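Local structure of ferric enterobactin receptor PIRA (5FP2) at residues A[39-44]-A[136-141]; A[52-57]-A[170-175]; A[82-87]-A[152-157]; A[625-630]-A[664-669]; A[659-664]-A[680-685]. The protein probably takes up ferric siderophores such as enterobactin across the outer membrane as a TonB-dependent receptor, a route that siderophore-drug conjugates can also exploit. All blocks are in the same frame, centred on the assembly; numbering follows the deposited sequence.

Overall arrangement
Followed from its N terminus, the chain builds a plug first and then the barrel that encloses it. Contact 1 pairs strand 40-44 with strand 131-138 and closes a loop of 91 residues within the plug. Contact 2 starts inside that loop but ends on the first barrel strand, so the two cross; it ties plug to wall. Contact 3 is nested within contact 2, crosses contact 1 and touches it, packing the small sheet of strand 84-86 against the main plug sheet. Contacts 4 and 5 both open after the first three have closed, and they cross each other. Sharing Val664, they join three consecutive barrel strands, 625-634, 659-669 and 674-681, the centre of each contact lying about 25 Å from the centre of the chain.

Contact 1 (A[39-44]-A[136-141]); sequences GVSIIT and VLRGPA
Arg138 folds back over the opposite strand to reach Ser41, and its guanidinium lies across the start of the other segment. NH1 of Arg138 gives Ser41 OG a nearly straight hydrogen bond of 2.9 Å, with the hydroxyl oxygen close to the guanidinium plane. The flat group also lays one face over the backbone where Gly39 joins Val40, its CZ 3.5 Å from Gly39 C. A bend about the CG-CD bond (chi3 -79°) brings the group round into this position. Gln36 is a second hydrogen-bond partner of Ser41 OG, and Arg138 NE forms a salt bridge with Glu573 of the barrel wall.

The strands that carry these groups are neighbours in the mixed sheet of the TonB-dependent receptor plug and run antiparallel, at 169°. Ser41 and Val136 form a hydrogen-bonded pair, with Ser41 N to Val136 O at 2.8 Å and Val136 N to Ser41 O at 2.9 Å. Two residues along, Arg138 N donates to Gly39 O, approaching nearly along the C=O axis. Between them Val40 and Leu137 make a non-hydrogen-bonded pair on the face turned away from Ser41. There the two side chains cross obliquely, and Val40 CG2, the branch anti to its own backbone N, comes within 4.0 Å of Leu137 CD1.

Contact 2 (A[52-57]-A[170-175]); sequences PPVNDL and TVFTNI
Phe172 presents its ring to the loop residues Pro52, Pro53 and Val54, and this is where the contact is dense. Pro53 O sits over one face of the ring, displaced toward the rim and 3.4 Å from Phe172 CZ. The Pro52 and Phe172 side chains cross at about a right angle, with Pro52 CB 3.6 Å from Phe172 CE2. Val54, the next residue after Pro53, brings CG2 within 3.8 Å of Phe172 CZ. Because Phe172 CG is anti to the backbone N (chi1 174°), the ring reaches straight off the first barrel strand toward the plug.

Val54 CG2 serves twice, since it also lies 3.5 Å from Asn174 CG, with the amide side chain crossing that of the valine.

Beyond Val54 the contact thins out. The plug segment swings away from the wall, and Leu57 turns to strand 131-138 instead; on the strand, Thr173 points the other way, and Ile175 lies on the surface.

The two segments exchange no hydrogen bonds of their own. Pro53 O is instead bonded by Arg186 of the next barrel strand, and Val54 N by Glu59 within the plug. The chemistry therefore implies that van der Waals contact, including that of a carbonyl oxygen and an amide group, holds the two segments together, while directional polar bonds go to residues alongside.

Contact 3 (A[82-87]-A[152-157]); sequences RQIDIR and GVVNII
Ile86 and Gly152 mark the near end of two strands that face each other without pairing. The axes of strand 84-86 and strand 152-157 pass 8.2 Å apart at 136°, well short of a regular antiparallel alignment. As a result the backbones splay: CA of Ile86 is 6.4 Å from CA of Gly152, whereas CA of Ile84 is 8.9 Å from CA of Val154. At the narrow end a single side chain bridges to main chain, and at the wide end side chains of both segments meet.

Ile86 does the first job. Its CG1 is anti to the carbonyl carbon (chi1 -56°) and its outer bond is extended, which sends CD1 across to rest 3.9 Å from Gly152 C. With no side chain on Gly152, the methyl lies directly on the peptide backbone. Farther along, Val154 CG2 meets both isoleucine ends, 4.3 Å from Ile84 CD1 and 4.4 Å from Ile86 CD1. All the touching residues are buried, and the side chains that meet are apolar. Thr94 of the adjacent strand packs on both Ile86 and Val154, while Arg87, which follows Ile86, reaches the barrel through salt bridges to Glu517 and Glu573.

Such packing of a two-stranded sheet, 67-69 with 84-86, on a larger mixed sheet belongs to the globular plug that fills the barrel of TonB-dependent receptors.

Contact 4 (A[625-630]-A[664-669]); sequences LSTQLT and VSAGYT
Neighbouring strands of the 22-stranded transmembrane barrel meet here, in the up-and-down antiparallel order characteristic of TonB-dependent receptors. Gln628 pairs with Ser665 and Ser626 with Gly667, the two hydrogen-bonded pairs of the segment, and the strand axes run at 167°. Around Ser626 the two bonds are alike: its N reaches Gly667 O at 3.1 Å, and Gly667 N reaches Ser626 O at 3.0 Å. The other pair is uneven. Gln628 N points almost straight at Ser665 O, 2.9 Å away with an N-H...O angle of 173°, whereas the return bond from Ser665 N to Gln628 O is weak.

Ser626, Gln628 and Ser665 share the face that looks into the barrel, as the packing of Lys50 and Arg51 of the plug on Gln628 indicates. CB of Gln628 and CB of Ser665 lie 4.0 Å apart, but their polar ends part company: Gln628 NE2 is bonded to Asp618 on the preceding strand, and Ser665 OG to Tyr710. These two polar ends are thus tied to different strands of the wall, 610-619 and 708-716.

The reverse face is largely apolar, and Leu629 there lies on the surface, consistent with the outer side of the barrel. Leu629 CD1 packs 4.2 Å from Val664 CB, and Thr627 CG2 stands 4.4 Å from Ala666 CB. Near the end of segment 664-669 Tyr668, its CG anti to the backbone N, offers a ring edge: Leu625 CB lies near the ring plane, 4.0 Å from Tyr668 CD1.

Contact 5 (A[659-664]-A[680-685]); sequences YGIWGV and VSNLFD
Trp662, Val664 and Val680 bury the most surface in this contact, which lies at the open end of the barrel hairpin made by strands 659-669 and 674-681. Val664 and Val680 are the last regular antiparallel pair. Two hydrogen bonds join them, Val664 N to Val680 O at 2.9 Å and Val680 N to Val664 O at 2.8 Å. Their side chains lie on one face and cross at a slant, with Val664 CG1 3.9 Å from Val680 CB.

Past Ser681 the chain leaves the sheet in a type I turn from Asn682 to Asp685, closed by Asp685 N bonding to Asn682 O. Asn682 ND2 hydrogen-bonds to Pro705 O and Lys686 O. Trp662 meets this turn with both backbone and side chain. Its O takes the N-H of Leu683, head-on to the carbonyl, while Leu683 CD1 leans toward Val664 CB at 4.3 Å.

Phe684 then swings its ring back to the tryptophan in an offset edge-to-face pair. The Phe684 edge is directed at the indole face, with planes at 74° and 5.7 Å between the centroids of the Phe684 ring and the five-membered ring of Trp662; Phe684 CE2 comes within 3.7 Å of Trp662 CB.

Contact 1 (A[39-44]-A[136-141])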
# COMPACT_ATOMS: atom_id res chain seq x y z
N GLY A 39 -13.25 -6.22 1.09
CA GLY A 39 -12.19 -5.86 2.01
C GLY A 39 -10.87 -5.72 1.28
O GLY A 39 -9.85 -5.36 1.89
N VAL A 40 -10.85 -6.06 -0.00
CA VAL A 40 -9.59 -6.23 -0.73
C VAL A 40 -9.71 -5.64 -2.12
O VAL A 40 -10.75 -5.75 -2.75
CB VAL A 40 -9.17 -7.70 -0.82
CG1 VAL A 40 -10.15 -8.51 -1.64
CG2 VAL A 40 -7.80 -7.80 -1.44
N SER A 41 -8.68 -4.94 -2.58
CA SER A 41 -8.76 -4.29 -3.88
C SER A 41 -7.48 -4.54 -4.59
O SER A 41 -6.47 -4.76 -3.94
CB SER A 41 -8.99 -2.78 -3.73
OG SER A 41 -10.39 -2.50 -3.47
N ILE A 42 -7.51 -4.57 -5.92
CA ILE A 42 -6.28 -4.81 -6.69
C ILE A 42 -6.17 -3.82 -7.83
O ILE A 42 -7.14 -3.60 -8.54
CB ILE A 42 -6.26 -6.24 -7.26
CG1 ILE A 42 -6.00 -7.24 -6.13
CG2 ILE A 42 -5.16 -6.38 -8.30
CD1 ILE A 42 -5.92 -8.67 -6.61
N ILE A 43 -5.02 -3.16 -7.91
CA ILE A 43 -4.74 -2.22 -8.99
C ILE A 43 -3.67 -2.78 -9.91
O ILE A 43 -2.69 -3.33 -9.45
CB ILE A 43 -4.18 -0.92 -8.43
CG1 ILE A 43 -5.03 -0.46 -7.25
CG2 ILE A 43 -4.08 0.13 -9.54
CD1 ILE A 43 -4.69 0.92 -6.75
N THR A 44 -3.88 -2.67 -11.22
CA THR A 44 -3.01 -3.36 -12.16
C THR A 44 -2.01 -2.40 -12.80
O THR A 44 -2.11 -1.18 -12.64
CB THR A 44 -3.84 -4.03 -13.26
OG1 THR A 44 -4.69 -3.06 -13.88
CG2 THR A 44 -4.69 -5.14 -12.66
N VAL A 136 -4.45 -3.97 -2.02
CA VAL A 136 -4.95 -3.33 -0.79
C VAL A 136 -5.87 -4.23 0.02
O VAL A 136 -6.99 -4.56 -0.40
CB VAL A 136 -5.73 -2.04 -1.09
CG1 VAL A 136 -6.04 -1.31 0.21
CG2 VAL A 136 -4.89 -1.16 -2.01
N LEU A 137 -5.43 -4.45 1.26
CA LEU A 137 -6.06 -5.35 2.21
C LEU A 137 -6.67 -4.49 3.31
O LEU A 137 -5.95 -3.69 3.91
CB LEU A 137 -4.97 -6.24 2.82
CG LEU A 137 -5.39 -7.64 3.25
CD1 LEU A 137 -6.07 -8.37 2.12
CD2 LEU A 137 -4.20 -8.43 3.72
N ARG A 138 -7.97 -4.63 3.58
CA ARG A 138 -8.65 -3.79 4.57
C ARG A 138 -9.32 -4.58 5.69
O ARG A 138 -10.26 -5.34 5.44
CB ARG A 138 -9.72 -2.90 3.93
CG ARG A 138 -9.30 -2.18 2.66
CD ARG A 138 -10.43 -1.32 2.13
NE ARG A 138 -11.43 -2.10 1.40
CZ ARG A 138 -11.32 -2.44 0.12
NH1 ARG A 138 -10.28 -2.05 -0.59
NH2 ARG A 138 -12.30 -3.11 -0.47
N GLY A 139 -8.97 -4.25 6.93
CA GLY A 139 -9.79 -4.65 8.07
C GLY A 139 -9.40 -6.01 8.60
O GLY A 139 -8.23 -6.24 8.90
N PRO A 140 -10.39 -6.91 8.78
CA PRO A 140 -10.08 -8.09 9.58
C PRO A 140 -8.99 -8.94 8.96
O PRO A 140 -8.00 -9.24 9.63
CB PRO A 140 -11.41 -8.86 9.66
CG PRO A 140 -12.33 -8.18 8.72
CD PRO A 140 -11.84 -6.77 8.59
N ALA A 141 -9.08 -9.18 7.65
CA ALA A 141 -8.13 -10.10 7.01
C ALA A 141 -6.68 -9.55 7.02
O ALA A 141 -5.78 -10.17 6.45
CB ALA A 141 -8.60 -10.42 5.59

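Contact 2 (A[52-57]-A[170-175])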
# COMPACT_ATOMS: atom_id res chain seq x y z
N PRO A 52 -1.62 7.69 -14.95
CA PRO A 52 -0.37 8.11 -14.35
C PRO A 52 -0.55 9.08 -13.21
O PRO A 52 -1.04 10.17 -13.45
CB PRO A 52 0.34 8.83 -15.50
CG PRO A 52 -0.73 9.22 -16.45
CD PRO A 52 -1.68 8.07 -16.37
N PRO A 53 -0.02 8.78 -12.02
CA PRO A 53 -0.01 9.78 -10.97
C PRO A 53 0.87 10.98 -11.28
O PRO A 53 1.70 10.92 -12.18
CB PRO A 53 0.56 9.04 -9.76
CG PRO A 53 0.55 7.59 -10.13
CD PRO A 53 0.66 7.55 -11.62
N VAL A 54 0.69 12.06 -10.53
CA VAL A 54 1.57 13.21 -10.66
C VAL A 54 2.81 13.08 -9.77
O VAL A 54 3.91 13.38 -10.21
CB VAL A 54 0.81 14.54 -10.44
CG1 VAL A 54 1.77 15.70 -10.23
CG2 VAL A 54 -0.04 14.84 -11.66
N ASN A 55 2.64 12.57 -8.55
CA ASN A 55 3.74 12.42 -7.61
C ASN A 55 3.88 10.99 -7.13
O ASN A 55 4.89 10.35 -7.42
CB ASN A 55 3.57 13.35 -6.41
CG ASN A 55 3.55 14.81 -6.80
OD1 ASN A 55 3.98 15.17 -7.90
ND2 ASN A 55 3.05 15.65 -5.91
N ASP A 56 2.90 10.51 -6.36
CA ASP A 56 3.00 9.19 -5.74
C ASP A 56 1.78 8.34 -6.02
O ASP A 56 0.87 8.80 -6.69
CB ASP A 56 3.21 9.28 -4.22
CG ASP A 56 2.37 10.35 -3.58
OD1 ASP A 56 1.80 11.16 -4.35
OD2 ASP A 56 2.36 10.43 -2.32
N LEU A 57 1.79 7.11 -5.52
CA LEU A 57 0.75 6.14 -5.81
C LEU A 57 -0.50 6.38 -4.94
O LEU A 57 -1.57 5.82 -5.19
CB LEU A 57 1.29 4.71 -5.65
CG LEU A 57 2.45 4.36 -6.60
CD1 LEU A 57 3.32 3.23 -6.05
CD2 LEU A 57 1.96 4.00 -8.00
N THR A 170 10.33 6.08 -18.72
CA THR A 170 9.11 6.86 -18.71
C THR A 170 9.41 8.30 -18.38
O THR A 170 9.97 8.60 -17.33
CB THR A 170 8.16 6.40 -17.61
OG1 THR A 170 7.91 5.00 -17.73
CG2 THR A 170 6.84 7.17 -17.71
N VAL A 171 8.91 9.21 -19.21
CA VAL A 171 8.89 10.60 -18.80
C VAL A 171 7.47 11.12 -18.63
O VAL A 171 6.60 10.90 -19.47
CB VAL A 171 9.64 11.51 -19.78
CG1 VAL A 171 10.01 12.80 -19.07
CG2 VAL A 171 10.86 10.79 -20.31
N PHE A 172 7.25 11.84 -17.53
CA PHE A 172 5.94 12.38 -17.23
C PHE A 172 6.09 13.82 -16.76
O PHE A 172 7.01 14.14 -16.01
CB PHE A 172 5.28 11.57 -16.13
CG PHE A 172 3.98 12.14 -15.65
CD1 PHE A 172 3.96 13.14 -14.68
CD2 PHE A 172 2.79 11.68 -16.15
CE1 PHE A 172 2.77 13.65 -14.22
CE2 PHE A 172 1.58 12.21 -15.71
CZ PHE A 172 1.56 13.18 -14.73
N THR A 173 5.15 14.65 -17.17
CA THR A 173 5.19 16.05 -16.80
C THR A 173 3.76 16.58 -16.67
O THR A 173 2.91 16.38 -17.54
CB THR A 173 6.00 16.86 -17.82
OG1 THR A 173 5.78 18.26 -17.61
CG2 THR A 173 5.61 16.50 -19.23
N ASN A 174 3.49 17.19 -15.53
CA ASN A 174 2.20 17.75 -15.24
C ASN A 174 2.34 19.24 -15.08
O ASN A 174 3.04 19.70 -14.18
CB ASN A 174 1.68 17.14 -13.94
CG ASN A 174 0.47 17.85 -13.40
OD1 ASN A 174 -0.62 17.68 -13.91
ND2 ASN A 174 0.66 18.65 -12.37
N ILE A 175 1.65 20.00 -15.91
CA ILE A 175 1.68 21.46 -15.83
C ILE A 175 0.32 22.05 -15.43
O ILE A 175 -0.63 22.03 -16.21
CB ILE A 175 2.12 22.07 -17.18
CG1 ILE A 175 3.53 21.59 -17.55
CG2 ILE A 175 2.09 23.59 -17.11
CD1 ILE A 175 3.68 21.21 -19.01

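Contact 3 (A[82-87]-A[152-157])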
# COMPACT_ATOMS: atom_id res chain seq x y z
N ARG A 82 -0.32 14.46 3.01
CA ARG A 82 -1.50 13.71 2.61
C ARG A 82 -1.21 12.22 2.48
O ARG A 82 -0.56 11.78 1.53
CB ARG A 82 -2.04 14.26 1.28
CG ARG A 82 -2.76 15.60 1.41
CD ARG A 82 -4.22 15.42 1.78
NE ARG A 82 -4.96 16.67 1.67
CZ ARG A 82 -6.29 16.76 1.56
NH1 ARG A 82 -7.04 15.66 1.53
NH2 ARG A 82 -6.87 17.95 1.48
N GLN A 83 -1.74 11.44 3.42
CA GLN A 83 -1.30 10.07 3.64
C GLN A 83 -2.50 9.11 3.62
O GLN A 83 -3.60 9.47 4.05
CB GLN A 83 -0.58 9.95 4.99
CG GLN A 83 0.88 10.35 4.97
CD GLN A 83 1.50 10.23 6.35
OE1 GLN A 83 0.79 10.25 7.36
NE2 GLN A 83 2.83 10.13 6.41
N ILE A 84 -2.23 7.86 3.28
CA ILE A 84 -3.28 6.87 3.10
C ILE A 84 -3.96 6.46 4.41
O ILE A 84 -3.30 6.03 5.36
CB ILE A 84 -2.72 5.61 2.42
CG1 ILE A 84 -2.14 5.99 1.06
CG2 ILE A 84 -3.81 4.56 2.27
CD1 ILE A 84 -1.52 4.82 0.33
N ASP A 85 -5.28 6.41 4.37
CA ASP A 85 -6.11 6.23 5.56
C ASP A 85 -7.17 5.19 5.22
O ASP A 85 -7.96 5.41 4.32
CB ASP A 85 -6.78 7.56 5.91
CG ASP A 85 -7.81 7.44 7.01
OD1 ASP A 85 -8.03 6.30 7.49
OD2 ASP A 85 -8.37 8.48 7.43
N ILE A 86 -7.16 4.05 5.88
CA ILE A 86 -8.08 2.99 5.51
C ILE A 86 -9.18 2.85 6.53
O ILE A 86 -8.92 2.61 7.71
CB ILE A 86 -7.39 1.63 5.38
CG1 ILE A 86 -6.23 1.73 4.37
CG2 ILE A 86 -8.41 0.57 4.99
CD1 ILE A 86 -5.68 0.40 3.94
N ARG A 87 -10.43 3.00 6.07
CA ARG A 87 -11.60 2.69 6.87
C ARG A 87 -11.63 3.58 8.11
O ARG A 87 -12.02 3.16 9.20
CB ARG A 87 -11.56 1.19 7.23
CG ARG A 87 -12.05 0.24 6.13
CD ARG A 87 -12.70 -1.04 6.66
NE ARG A 87 -13.23 -1.94 5.61
CZ ARG A 87 -13.49 -3.23 5.81
NH1 ARG A 87 -13.42 -3.74 7.03
NH2 ARG A 87 -13.81 -4.00 4.78
N GLY A 152 -5.32 -1.47 7.72
CA GLY A 152 -5.00 -2.46 6.71
C GLY A 152 -3.66 -2.24 6.04
O GLY A 152 -2.89 -1.38 6.45
N VAL A 153 -3.45 -2.98 4.97
CA VAL A 153 -2.15 -3.15 4.36
C VAL A 153 -2.26 -2.70 2.93
O VAL A 153 -3.15 -3.14 2.21
CB VAL A 153 -1.73 -4.63 4.32
CG1 VAL A 153 -0.41 -4.79 3.60
CG2 VAL A 153 -1.63 -5.21 5.73
N VAL A 154 -1.34 -1.83 2.53
CA VAL A 154 -1.11 -1.58 1.12
C VAL A 154 0.15 -2.30 0.78
O VAL A 154 1.17 -2.14 1.49
CB VAL A 154 -0.96 -0.09 0.81
CG1 VAL A 154 -0.60 0.10 -0.67
CG2 VAL A 154 -2.26 0.66 1.16
N ASN A 155 0.06 -3.20 -0.20
CA ASN A 155 1.23 -3.99 -0.60
C ASN A 155 1.61 -3.78 -2.07
O ASN A 155 0.84 -4.15 -2.97
CB ASN A 155 0.97 -5.48 -0.32
CG ASN A 155 2.11 -6.35 -0.78
OD1 ASN A 155 3.27 -5.99 -0.59
ND2 ASN A 155 1.78 -7.46 -1.43
N ILE A 156 2.73 -3.11 -2.31
CA ILE A 156 3.09 -2.71 -3.67
C ILE A 156 4.06 -3.69 -4.32
O ILE A 156 5.24 -3.78 -3.90
CB ILE A 156 3.74 -1.33 -3.71
CG1 ILE A 156 2.81 -0.29 -3.11
CG2 ILE A 156 4.08 -0.96 -5.14
CD1 ILE A 156 3.50 0.67 -2.18
N ILE A 157 3.65 -4.22 -5.46
CA ILE A 157 4.37 -5.33 -6.08
C ILE A 157 5.13 -4.95 -7.36
O ILE A 157 4.60 -4.32 -8.29
CB ILE A 157 3.41 -6.49 -6.36
CG1 ILE A 157 2.93 -7.06 -5.02
CG2 ILE A 157 4.11 -7.57 -7.17
CD1 ILE A 157 2.19 -8.38 -5.14

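Contact 4 (A[625-630]-A[664-669])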
# COMPACT_ATOMS: atom_id res chain seq x y z
N LEU A 625 -5.86 2.58 -29.21
CA LEU A 625 -6.35 3.85 -28.67
C LEU A 625 -7.41 3.68 -27.56
O LEU A 625 -8.38 2.93 -27.69
CB LEU A 625 -6.95 4.70 -29.79
CG LEU A 625 -7.52 6.03 -29.30
CD1 LEU A 625 -6.42 6.93 -28.75
CD2 LEU A 625 -8.26 6.72 -30.42
N SER A 626 -7.26 4.48 -26.51
CA SER A 626 -7.93 4.23 -25.26
C SER A 626 -8.29 5.54 -24.55
O SER A 626 -7.50 6.47 -24.51
CB SER A 626 -7.04 3.36 -24.37
OG SER A 626 -7.30 3.61 -23.00
N THR A 627 -9.50 5.63 -24.01
CA THR A 627 -9.99 6.91 -23.48
C THR A 627 -10.78 6.78 -22.17
O THR A 627 -11.64 5.92 -22.04
CB THR A 627 -10.91 7.66 -24.47
OG1 THR A 627 -10.80 7.13 -25.80
CG2 THR A 627 -10.54 9.15 -24.49
N GLN A 628 -10.44 7.64 -21.22
CA GLN A 628 -11.11 7.68 -19.93
C GLN A 628 -11.76 9.03 -19.71
O GLN A 628 -11.17 10.08 -19.98
CB GLN A 628 -10.13 7.42 -18.78
CG GLN A 628 -10.27 6.03 -18.18
CD GLN A 628 -9.10 5.58 -17.30
OE1 GLN A 628 -8.18 6.34 -16.96
NE2 GLN A 628 -9.12 4.29 -16.98
N LEU A 629 -12.97 8.99 -19.17
CA LEU A 629 -13.51 10.07 -18.36
C LEU A 629 -13.51 9.59 -16.92
O LEU A 629 -13.93 8.46 -16.63
CB LEU A 629 -14.93 10.35 -18.83
CG LEU A 629 -15.52 11.74 -18.54
CD1 LEU A 629 -14.56 12.82 -19.02
CD2 LEU A 629 -16.92 11.88 -19.18
N THR A 630 -12.99 10.42 -16.02
CA THR A 630 -13.06 10.09 -14.60
C THR A 630 -13.53 11.23 -13.73
O THR A 630 -13.17 12.40 -13.92
CB THR A 630 -11.72 9.69 -14.02
OG1 THR A 630 -10.94 10.88 -13.82
CG2 THR A 630 -11.01 8.69 -14.92
N VAL A 664 -10.18 14.12 -17.89
CA VAL A 664 -10.20 13.35 -19.13
C VAL A 664 -8.79 12.90 -19.48
O VAL A 664 -7.82 13.57 -19.13
CB VAL A 664 -10.77 14.18 -20.29
CG1 VAL A 664 -9.87 15.34 -20.65
CG2 VAL A 664 -11.01 13.29 -21.51
N SER A 665 -8.69 11.78 -20.20
CA SER A 665 -7.43 11.06 -20.38
C SER A 665 -7.42 10.20 -21.65
O SER A 665 -8.38 9.47 -21.96
CB SER A 665 -7.20 10.16 -19.17
OG SER A 665 -5.82 9.90 -19.00
N ALA A 666 -6.31 10.28 -22.38
CA ALA A 666 -6.17 9.56 -23.65
C ALA A 666 -4.83 8.87 -23.72
O ALA A 666 -3.87 9.34 -23.14
CB ALA A 666 -6.32 10.50 -24.83
N GLY A 667 -4.80 7.75 -24.43
CA GLY A 667 -3.58 6.97 -24.55
C GLY A 667 -3.46 6.30 -25.90
O GLY A 667 -4.45 5.78 -26.43
N TYR A 668 -2.25 6.30 -26.45
CA TYR A 668 -2.01 5.56 -27.68
C TYR A 668 -0.79 4.67 -27.54
O TYR A 668 0.19 5.06 -26.92
CB TYR A 668 -1.85 6.51 -28.86
CG TYR A 668 -1.88 5.79 -30.17
CD1 TYR A 668 -3.09 5.39 -30.72
CD2 TYR A 668 -0.70 5.44 -30.84
CE1 TYR A 668 -3.13 4.69 -31.91
CE2 TYR A 668 -0.73 4.77 -32.05
CZ TYR A 668 -1.95 4.38 -32.57
OH TYR A 668 -2.00 3.67 -33.74
N THR A 669 -0.87 3.49 -28.14
CA THR A 669 0.24 2.53 -28.13
C THR A 669 0.71 2.23 -29.55
O THR A 669 -0.00 1.58 -30.32
CB THR A 669 -0.19 1.21 -27.49
OG1 THR A 669 -1.10 1.48 -26.42
CG2 THR A 669 1.00 0.47 -26.95

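Contact 5 (A[659-664]-A[680-685])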
# COMPACT_ATOMS: atom_id res chain seq x y z
N TYR A 659 -19.26 17.97 -3.61
CA TYR A 659 -18.68 18.66 -4.77
C TYR A 659 -17.94 17.68 -5.67
O TYR A 659 -17.87 16.49 -5.36
CB TYR A 659 -17.78 19.80 -4.30
CG TYR A 659 -16.39 19.39 -3.86
CD1 TYR A 659 -16.13 19.04 -2.54
CD2 TYR A 659 -15.32 19.44 -4.74
CE1 TYR A 659 -14.86 18.73 -2.12
CE2 TYR A 659 -14.05 19.13 -4.32
CZ TYR A 659 -13.82 18.75 -3.02
OH TYR A 659 -12.54 18.40 -2.60
N GLY A 660 -17.50 18.15 -6.83
CA GLY A 660 -17.08 17.26 -7.91
C GLY A 660 -15.77 17.64 -8.60
O GLY A 660 -15.39 18.81 -8.64
N ILE A 661 -15.12 16.65 -9.22
CA ILE A 661 -13.85 16.91 -9.89
C ILE A 661 -13.62 15.91 -11.02
O ILE A 661 -13.56 14.71 -10.78
CB ILE A 661 -12.71 16.83 -8.87
CG1 ILE A 661 -12.44 18.22 -8.31
CG2 ILE A 661 -11.46 16.23 -9.49
CD1 ILE A 661 -12.57 18.26 -6.82
N TRP A 662 -13.49 16.41 -12.24
CA TRP A 662 -13.54 15.52 -13.40
C TRP A 662 -12.29 15.63 -14.22
O TRP A 662 -11.91 16.73 -14.58
CB TRP A 662 -14.66 15.92 -14.34
CG TRP A 662 -16.00 15.28 -14.09
CD1 TRP A 662 -16.53 14.22 -14.77
CD2 TRP A 662 -16.99 15.70 -13.17
NE1 TRP A 662 -17.80 13.94 -14.31
CE2 TRP A 662 -18.10 14.82 -13.31
CE3 TRP A 662 -17.05 16.70 -12.20
CZ2 TRP A 662 -19.28 14.98 -12.59
CZ3 TRP A 662 -18.19 16.79 -11.41
CH2 TRP A 662 -19.32 15.97 -11.65
N GLY A 663 -11.73 14.49 -14.64
CA GLY A 663 -10.59 14.50 -15.55
C GLY A 663 -10.92 13.79 -16.84
O GLY A 663 -11.80 12.93 -16.88
N VAL A 664 -10.18 14.12 -17.89
CA VAL A 664 -10.20 13.35 -19.13
C VAL A 664 -8.79 12.90 -19.48
O VAL A 664 -7.82 13.57 -19.13
CB VAL A 664 -10.77 14.18 -20.29
CG1 VAL A 664 -9.87 15.34 -20.65
CG2 VAL A 664 -11.01 13.29 -21.51
N VAL A 680 -6.26 15.93 -19.06
CA VAL A 680 -6.59 17.09 -18.24
C VAL A 680 -7.20 16.67 -16.93
O VAL A 680 -8.06 15.80 -16.92
CB VAL A 680 -7.61 18.01 -18.88
CG1 VAL A 680 -7.84 19.17 -17.94
CG2 VAL A 680 -7.15 18.50 -20.24
N SER A 681 -6.70 17.23 -15.84
CA SER A 681 -7.20 16.90 -14.52
C SER A 681 -7.89 18.13 -13.97
O SER A 681 -7.43 19.26 -14.16
CB SER A 681 -6.06 16.51 -13.59
OG SER A 681 -5.44 17.68 -13.07
N ASN A 682 -8.99 17.90 -13.26
CA ASN A 682 -9.84 18.98 -12.86
C ASN A 682 -10.23 19.78 -14.11
O ASN A 682 -10.10 21.01 -14.18
CB ASN A 682 -9.19 19.86 -11.80
CG ASN A 682 -10.21 20.71 -11.04
OD1 ASN A 682 -11.41 20.79 -11.39
ND2 ASN A 682 -9.76 21.33 -9.96
N LEU A 683 -10.77 19.05 -15.08
CA LEU A 683 -11.40 19.63 -16.24
C LEU A 683 -12.03 21.01 -15.98
O LEU A 683 -11.68 21.99 -16.63
CB LEU A 683 -12.50 18.69 -16.75
CG LEU A 683 -12.14 18.02 -18.07
CD1 LEU A 683 -13.34 17.22 -18.58
CD2 LEU A 683 -11.75 19.09 -19.08
N PHE A 684 -12.99 21.06 -15.06
CA PHE A 684 -13.81 22.26 -14.88
C PHE A 684 -13.23 23.26 -13.88
O PHE A 684 -13.94 24.18 -13.48
CB PHE A 684 -15.22 21.83 -14.48
CG PHE A 684 -15.86 20.84 -15.43
CD1 PHE A 684 -16.25 21.23 -16.71
CD2 PHE A 684 -16.08 19.52 -15.05
CE1 PHE A 684 -16.78 20.32 -17.61
CE2 PHE A 684 -16.59 18.60 -15.96
CZ PHE A 684 -16.94 19.01 -17.24
N ASP A 685 -11.93 23.14 -13.56
CA ASP A 685 -11.21 24.03 -12.61
C ASP A 685 -12.02 24.38 -11.36
O ASP A 685 -12.04 25.53 -10.93
CB ASP A 685 -10.73 25.33 -13.30
CG ASP A 685 -9.49 25.95 -12.62
OD1 ASP A 685 -8.63 25.20 -12.11
OD2 ASP A 685 -9.35 27.20 -12.61